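Long-range contacts in uncharacterized protein (Sus scrofa, PDB 5BNF), which is porcine CD38, a disulfide-bridged protein of the ADP-ribosyl cyclase family: residues 73-78 and 156-161; 163-168 and 207-212. All blocks are in the same frame, centred on the assembly; numbering follows the deposited sequence.

Contact 1 of 2, residues 73-78 and 156-161; sequences KTVFWS and QVFLNG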
loop_
_atom_site.group_PDB
_atom_site.type_symbol
_atom_site.label_atom_id
_atom_site.label_comp_id
_atom_site.label_asym_id
_atom_site.label_seq_id
_atom_site.Cartn_x
_atom_site.Cartn_y
_atom_site.Cartn_z
ATOM N N LYS A 73 -12.100 -6.313 -7.718
ATOM C CA LYS A 73 -11.093 -5.468 -8.345
ATOM C C LYS A 73 -9.805 -5.276 -7.541
ATOM O O LYS A 73 -8.772 -4.920 -8.106
ATOM C CB LYS A 73 -11.709 -4.108 -8.661
ATOM C CG LYS A 73 -12.875 -4.168 -9.634
ATOM C CD LYS A 73 -12.401 -4.112 -11.078
ATOM C CE LYS A 73 -12.837 -5.345 -11.857
ATOM N NZ LYS A 73 -14.324 -5.518 -11.875
ATOM N N THR A 74 -9.865 -5.522 -6.233
ATOM C CA THR A 74 -8.698 -5.374 -5.362
ATOM C C THR A 74 -7.561 -6.328 -5.702
ATOM O O THR A 74 -7.720 -7.549 -5.671
ATOM C CB THR A 74 -9.071 -5.589 -3.899
ATOM O OG1 THR A 74 -10.063 -4.634 -3.524
ATOM C CG2 THR A 74 -7.858 -5.417 -3.016
ATOM N N VAL A 75 -6.403 -5.751 -5.993
ATOM C CA VAL A 75 -5.220 -6.520 -6.347
ATOM C C VAL A 75 -4.012 -6.150 -5.497
ATOM O O VAL A 75 -3.806 -4.984 -5.167
ATOM C CB VAL A 75 -4.868 -6.304 -7.820
ATOM C CG1 VAL A 75 -3.599 -7.047 -8.170
ATOM C CG2 VAL A 75 -6.026 -6.782 -8.693
ATOM N N PHE A 76 -3.220 -7.161 -5.149
ATOM C CA PHE A 76 -2.014 -6.980 -4.349
ATOM C C PHE A 76 -0.797 -7.498 -5.110
ATOM O O PHE A 76 -0.881 -8.483 -5.849
ATOM C CB PHE A 76 -2.123 -7.755 -3.031
ATOM C CG PHE A 76 -3.121 -7.189 -2.067
ATOM C CD1 PHE A 76 -2.858 -6.007 -1.389
ATOM C CD2 PHE A 76 -4.324 -7.839 -1.832
ATOM C CE1 PHE A 76 -3.785 -5.486 -0.487
ATOM C CE2 PHE A 76 -5.256 -7.320 -0.929
ATOM C CZ PHE A 76 -4.984 -6.146 -0.259
ATOM N N TRP A 77 0.334 -6.827 -4.928
ATOM C CA TRP A 77 1.583 -7.234 -5.561
ATOM C C TRP A 77 2.599 -7.309 -4.432
ATOM O O TRP A 77 2.771 -6.349 -3.687
ATOM C CB TRP A 77 2.029 -6.199 -6.586
ATOM C CG TRP A 77 1.897 -4.818 -6.072
ATOM C CD1 TRP A 77 0.793 -4.025 -6.153
ATOM C CD2 TRP A 77 2.861 -4.089 -5.305
ATOM N NE1 TRP A 77 1.006 -2.848 -5.482
ATOM C CE2 TRP A 77 2.268 -2.861 -4.951
ATOM C CE3 TRP A 77 4.171 -4.355 -4.879
ATOM C CZ2 TRP A 77 2.935 -1.898 -4.189
ATOM C CZ3 TRP A 77 4.833 -3.398 -4.119
ATOM C CH2 TRP A 77 4.213 -2.184 -3.783
ATOM N N SER A 78 3.251 -8.450 -4.270
ATOM C CA SER A 78 4.224 -8.552 -3.199
ATOM C C SER A 78 5.622 -8.800 -3.736
ATOM O O SER A 78 5.959 -9.908 -4.154
ATOM C CB SER A 78 3.839 -9.655 -2.216
ATOM O OG SER A 78 4.564 -9.502 -1.007
ATOM N N GLN A 156 -6.954 -10.609 -5.407
ATOM C CA GLN A 156 -5.821 -11.219 -6.076
ATOM C C GLN A 156 -4.496 -10.701 -5.539
ATOM O O GLN A 156 -4.415 -9.598 -4.995
ATOM C CB GLN A 156 -5.876 -10.924 -7.577
ATOM C CG GLN A 156 -7.082 -11.467 -8.294
ATOM C CD GLN A 156 -7.101 -11.052 -9.752
ATOM O OE1 GLN A 156 -7.573 -9.978 -10.099
ATOM N NE2 GLN A 156 -6.560 -11.903 -10.610
ATOM N N VAL A 157 -3.452 -11.504 -5.705
ATOM C CA VAL A 157 -2.121 -11.106 -5.283
ATOM C C VAL A 157 -1.136 -11.708 -6.261
ATOM O O VAL A 157 -1.245 -12.885 -6.604
ATOM C CB VAL A 157 -1.801 -11.588 -3.850
ATOM C CG1 VAL A 157 -1.856 -13.100 -3.775
ATOM C CG2 VAL A 157 -0.431 -11.071 -3.427
ATOM N N PHE A 158 -0.201 -10.895 -6.747
ATOM C CA PHE A 158 0.810 -11.380 -7.685
ATOM C C PHE A 158 2.132 -11.583 -6.959
ATOM O O PHE A 158 2.606 -10.703 -6.242
ATOM C CB PHE A 158 0.991 -10.406 -8.861
ATOM C CG PHE A 158 -0.207 -10.323 -9.768
ATOM C CD1 PHE A 158 -1.382 -9.725 -9.341
ATOM C CD2 PHE A 158 -0.165 -10.871 -11.045
ATOM C CE1 PHE A 158 -2.499 -9.674 -10.176
ATOM C CE2 PHE A 158 -1.276 -10.823 -11.881
ATOM C CZ PHE A 158 -2.442 -10.224 -11.446
ATOM N N LEU A 159 2.717 -12.759 -7.145
ATOM C CA LEU A 159 3.967 -13.103 -6.500
ATOM C C LEU A 159 5.007 -13.467 -7.542
ATOM O O LEU A 159 4.667 -13.803 -8.678
ATOM C CB LEU A 159 3.739 -14.269 -5.540
ATOM C CG LEU A 159 2.579 -14.042 -4.566
ATOM C CD1 LEU A 159 2.334 -15.291 -3.736
ATOM C CD2 LEU A 159 2.902 -12.852 -3.680
ATOM N N ASN A 160 6.271 -13.401 -7.137
ATOM C CA ASN A 160 7.399 -13.680 -8.012
ATOM C C ASN A 160 7.948 -15.092 -7.892
ATOM O O ASN A 160 8.596 -15.438 -6.907
ATOM C CB ASN A 160 8.511 -12.674 -7.733
ATOM C CG ASN A 160 9.693 -12.850 -8.647
ATOM O OD1 ASN A 160 9.576 -13.605 -9.633
ATOM N ND2 ASN A 160 10.741 -12.224 -8.383
ATOM N N GLY A 161 7.700 -15.901 -8.915
ATOM C CA GLY A 161 8.176 -17.269 -8.903
ATOM C C GLY A 161 9.675 -17.406 -9.090
ATOM O O GLY A 161 10.211 -18.509 -8.972
HETATM O O HOH W 1 7.041 -12.733 -4.589
#
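Val75 meets the Phe158 ring at its rim: CG1 lies 3.5 Å from Phe158 CE1, near the plane of the ring rather than over either face. The first torsion of Val75 (177°) sets CG1 opposite the backbone N, and that is the branch turned to the phenyl group; CG2 lies toward the end of the Gln156 side chain. Phe158 has CG opposite its own carbonyl carbon (chi1 -67°), which leaves the ring edge beside the neighbouring strand, with Phe76 O also in its plane. Trp192, on the next strand, stacks on this ring.

The other face of the sheet carries Phe76 and Val157. Here the touching atoms are close to the backbone: Phe76 CB sits 3.7 Å from Val157 CG2, while the Phe76 ring leads off toward Phe147 and Phe173 on two helices. Farther along, Ser78 CB packs against the CD2 branch of Leu159 at 3.6 Å.

Backbone bonds hold these pairs in register. Gln156 N gives a bond to Thr74 O. Phe76 bonds through both its N and its O: N reaches Gln156 O at 2.7 Å, and O accepts from Phe158 N at 2.7 Å. Ser78 N probably continues the series to Phe158 O, though the place of that oxygen is doubtful. Beyond it a water bridges the strands, donating a hydrogen bond to Ser78 O and accepting one from Asn160 N at 2.7 Å.

The segment axes run 4.4 Å apart at an angle of 18°, a parallel pairing in which 75-77 forms the outermost strand and 153-160 its inner neighbour. Flanked by helices 135-149 and 172-180 on the Phe76 face, this is the edge of the four-stranded parallel sheet in this ADP-ribosyl cyclase fold.

Contact 2 of 2, residues 163-168 and 207-212; sequences ISNAFD and GSSINE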
loop_
_atom_site.group_PDB
_atom_site.type_symbol
_atom_site.label_atom_id
_atom_site.label_comp_id
_atom_site.label_asym_id
_atom_site.label_seq_id
_atom_site.Cartn_x
_atom_site.Cartn_y
_atom_site.Cartn_z
ATOM N N ILE A 163 11.922 -16.030 -7.163
ATOM C CA ILE A 163 12.616 -15.950 -5.880
ATOM C C ILE A 163 12.217 -17.147 -5.017
ATOM O O ILE A 163 11.125 -17.697 -5.167
ATOM C CB ILE A 163 12.305 -14.638 -5.126
ATOM C CG1 ILE A 163 10.839 -14.594 -4.711
ATOM C CG2 ILE A 163 12.649 -13.443 -6.007
ATOM C CD1 ILE A 163 10.487 -13.366 -3.895
ATOM N N SER A 164 13.113 -17.545 -4.121
ATOM C CA SER A 164 12.900 -18.696 -3.244
ATOM C C SER A 164 11.581 -18.744 -2.485
ATOM O O SER A 164 10.962 -19.801 -2.379
ATOM C CB SER A 164 14.044 -18.801 -2.238
ATOM O OG SER A 164 15.280 -19.011 -2.898
ATOM N N ASN A 165 11.158 -17.606 -1.951
ATOM C CA ASN A 165 9.919 -17.542 -1.183
ATOM C C ASN A 165 9.004 -16.416 -1.635
ATOM O O ASN A 165 8.982 -15.343 -1.033
ATOM C CB ASN A 165 10.246 -17.369 0.296
ATOM C CG ASN A 165 10.960 -18.571 0.870
ATOM O OD1 ASN A 165 11.889 -18.434 1.661
ATOM N ND2 ASN A 165 10.521 -19.765 0.478
ATOM N N ALA A 166 8.245 -16.675 -2.695
ATOM C CA ALA A 166 7.324 -15.696 -3.257
ATOM C C ALA A 166 6.429 -15.053 -2.203
ATOM O O ALA A 166 6.135 -13.866 -2.279
ATOM C CB ALA A 166 6.474 -16.351 -4.336
ATOM N N PHE A 167 5.986 -15.836 -1.228
ATOM C CA PHE A 167 5.135 -15.303 -0.175
ATOM C C PHE A 167 5.969 -15.099 1.077
ATOM O O PHE A 167 6.409 -16.059 1.704
ATOM C CB PHE A 167 3.974 -16.249 0.125
ATOM C CG PHE A 167 3.165 -15.846 1.321
ATOM C CD1 PHE A 167 2.269 -14.791 1.247
ATOM C CD2 PHE A 167 3.350 -16.481 2.549
ATOM C CE1 PHE A 167 1.571 -14.368 2.381
ATOM C CE2 PHE A 167 2.661 -16.068 3.676
ATOM C CZ PHE A 167 1.770 -15.008 3.595
ATOM N N ASP A 168 6.169 -13.841 1.442
ATOM C CA ASP A 168 6.975 -13.495 2.601
ATOM C C ASP A 168 6.119 -13.081 3.803
ATOM O O ASP A 168 5.338 -12.139 3.709
ATOM C CB ASP A 168 7.910 -12.350 2.221
ATOM C CG ASP A 168 8.928 -12.039 3.296
ATOM O OD1 ASP A 168 8.671 -12.339 4.481
ATOM O OD2 ASP A 168 9.986 -11.476 2.952
ATOM N N GLY A 207 5.062 -24.924 -3.408
ATOM C CA GLY A 207 6.069 -24.674 -2.394
ATOM C C GLY A 207 5.524 -24.435 -0.999
ATOM O O GLY A 207 4.330 -24.192 -0.809
ATOM N N SER A 208 6.411 -24.506 -0.016
ATOM C CA SER A 208 6.019 -24.300 1.366
ATOM C C SER A 208 5.626 -22.843 1.627
ATOM O O SER A 208 4.799 -22.562 2.492
ATOM C CB SER A 208 7.152 -24.728 2.306
ATOM O OG SER A 208 8.334 -23.998 2.052
ATOM N N SER A 209 6.209 -21.919 0.871
ATOM C CA SER A 209 5.905 -20.503 1.038
ATOM C C SER A 209 4.432 -20.224 0.775
ATOM O O SER A 209 3.762 -19.561 1.566
ATOM C CB SER A 209 6.758 -19.659 0.083
ATOM O OG SER A 209 6.565 -18.277 0.312
ATOM N N ILE A 210 3.930 -20.726 -0.347
ATOM C CA ILE A 210 2.540 -20.517 -0.705
ATOM C C ILE A 210 1.620 -21.304 0.211
ATOM O O ILE A 210 0.478 -20.925 0.422
ATOM C CB ILE A 210 2.313 -20.883 -2.187
ATOM C CG1 ILE A 210 2.876 -19.756 -3.057
ATOM C CG2 ILE A 210 0.831 -21.088 -2.482
ATOM C CD1 ILE A 210 3.494 -20.224 -4.343
ATOM N N ASN A 211 2.123 -22.400 0.763
ATOM C CA ASN A 211 1.323 -23.188 1.680
ATOM C C ASN A 211 1.136 -22.374 2.962
ATOM O O ASN A 211 0.122 -22.501 3.642
ATOM C CB ASN A 211 2.005 -24.514 1.999
ATOM C CG ASN A 211 1.229 -25.327 3.013
ATOM O OD1 ASN A 211 0.184 -25.886 2.703
ATOM N ND2 ASN A 211 1.729 -25.378 4.243
ATOM N N GLU A 212 2.105 -21.527 3.287
ATOM C CA GLU A 212 1.981 -20.705 4.483
ATOM C C GLU A 212 0.834 -19.732 4.297
ATOM O O GLU A 212 0.097 -19.447 5.243
ATOM C CB GLU A 212 3.265 -19.928 4.757
ATOM C CG GLU A 212 4.436 -20.786 5.133
ATOM C CD GLU A 212 5.655 -19.961 5.482
ATOM O OE1 GLU A 212 6.099 -19.165 4.624
ATOM O OE2 GLU A 212 6.161 -20.110 6.614
#
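Ser209 and Phe167 make the polar part of this contact. Phe167 N donates to Ser209 OG at 2.9 Å, along a noticeably bent path (135° at the hydrogen). Phe167 O lies 2.6 Å from the same oxygen, so both polar atoms of the Phe167 backbone gather round one hydroxyl. Ser209 can present it because OG stands opposite its backbone N (chi1 -175°), reaching out from the first turn of the helix to the loop.

Van der Waals packing surrounds that hydroxyl. Phe167 CB comes to 3.3 Å from Ser209 OG, and the ring slants against the helix backbone, with CD2 3.3 Å from Ser209 O. One turn on, Glu212 CB rests 4.1 Å from Phe167 CE2; its carboxylate plane is nearly perpendicular to the ring, 84° apart. On another flank the Asn165 amide lies by the serine, ND2 being 3.8 Å from Ser209 CB. Leu213 and Ile216, later in the same helix, also touch the Phe167 ring, as do Phe173 and Val178 of helix 172-180.

Neighbouring Ala166 N is hydrogen-bonded to Asp203 OD2, so consecutive backbone amides of the loop find side-chain acceptors. The chemistry thus implies a buried polar point beside an aromatic wedge: the serine hydroxyl accepts from one backbone amide of an irregular loop, Phe167 N, with the carbonyl as a close neighbour, while Phe167 fills the junction between two helices.

Contact 1 and contact 2 follow one another along the chain: the strand that pairs in contact 1 runs through Gly161 into the loop that meets the helix in contact 2. Their centres are about 13 Å apart, and they touch directly where Ala166 CB packs 3.6 Å from Leu159 CB and 3.5 Å from Asn160 O. Helix 172-180 links them further, since Phe173 meets Phe76 and Val157 of contact 1 as well as Phe167 of contact 2. The centre of contact 1 lies about 12 Å from the centre of the chain and that of contact 2 about 20 Å, so the path leads outward from the sheet to helix 208-219.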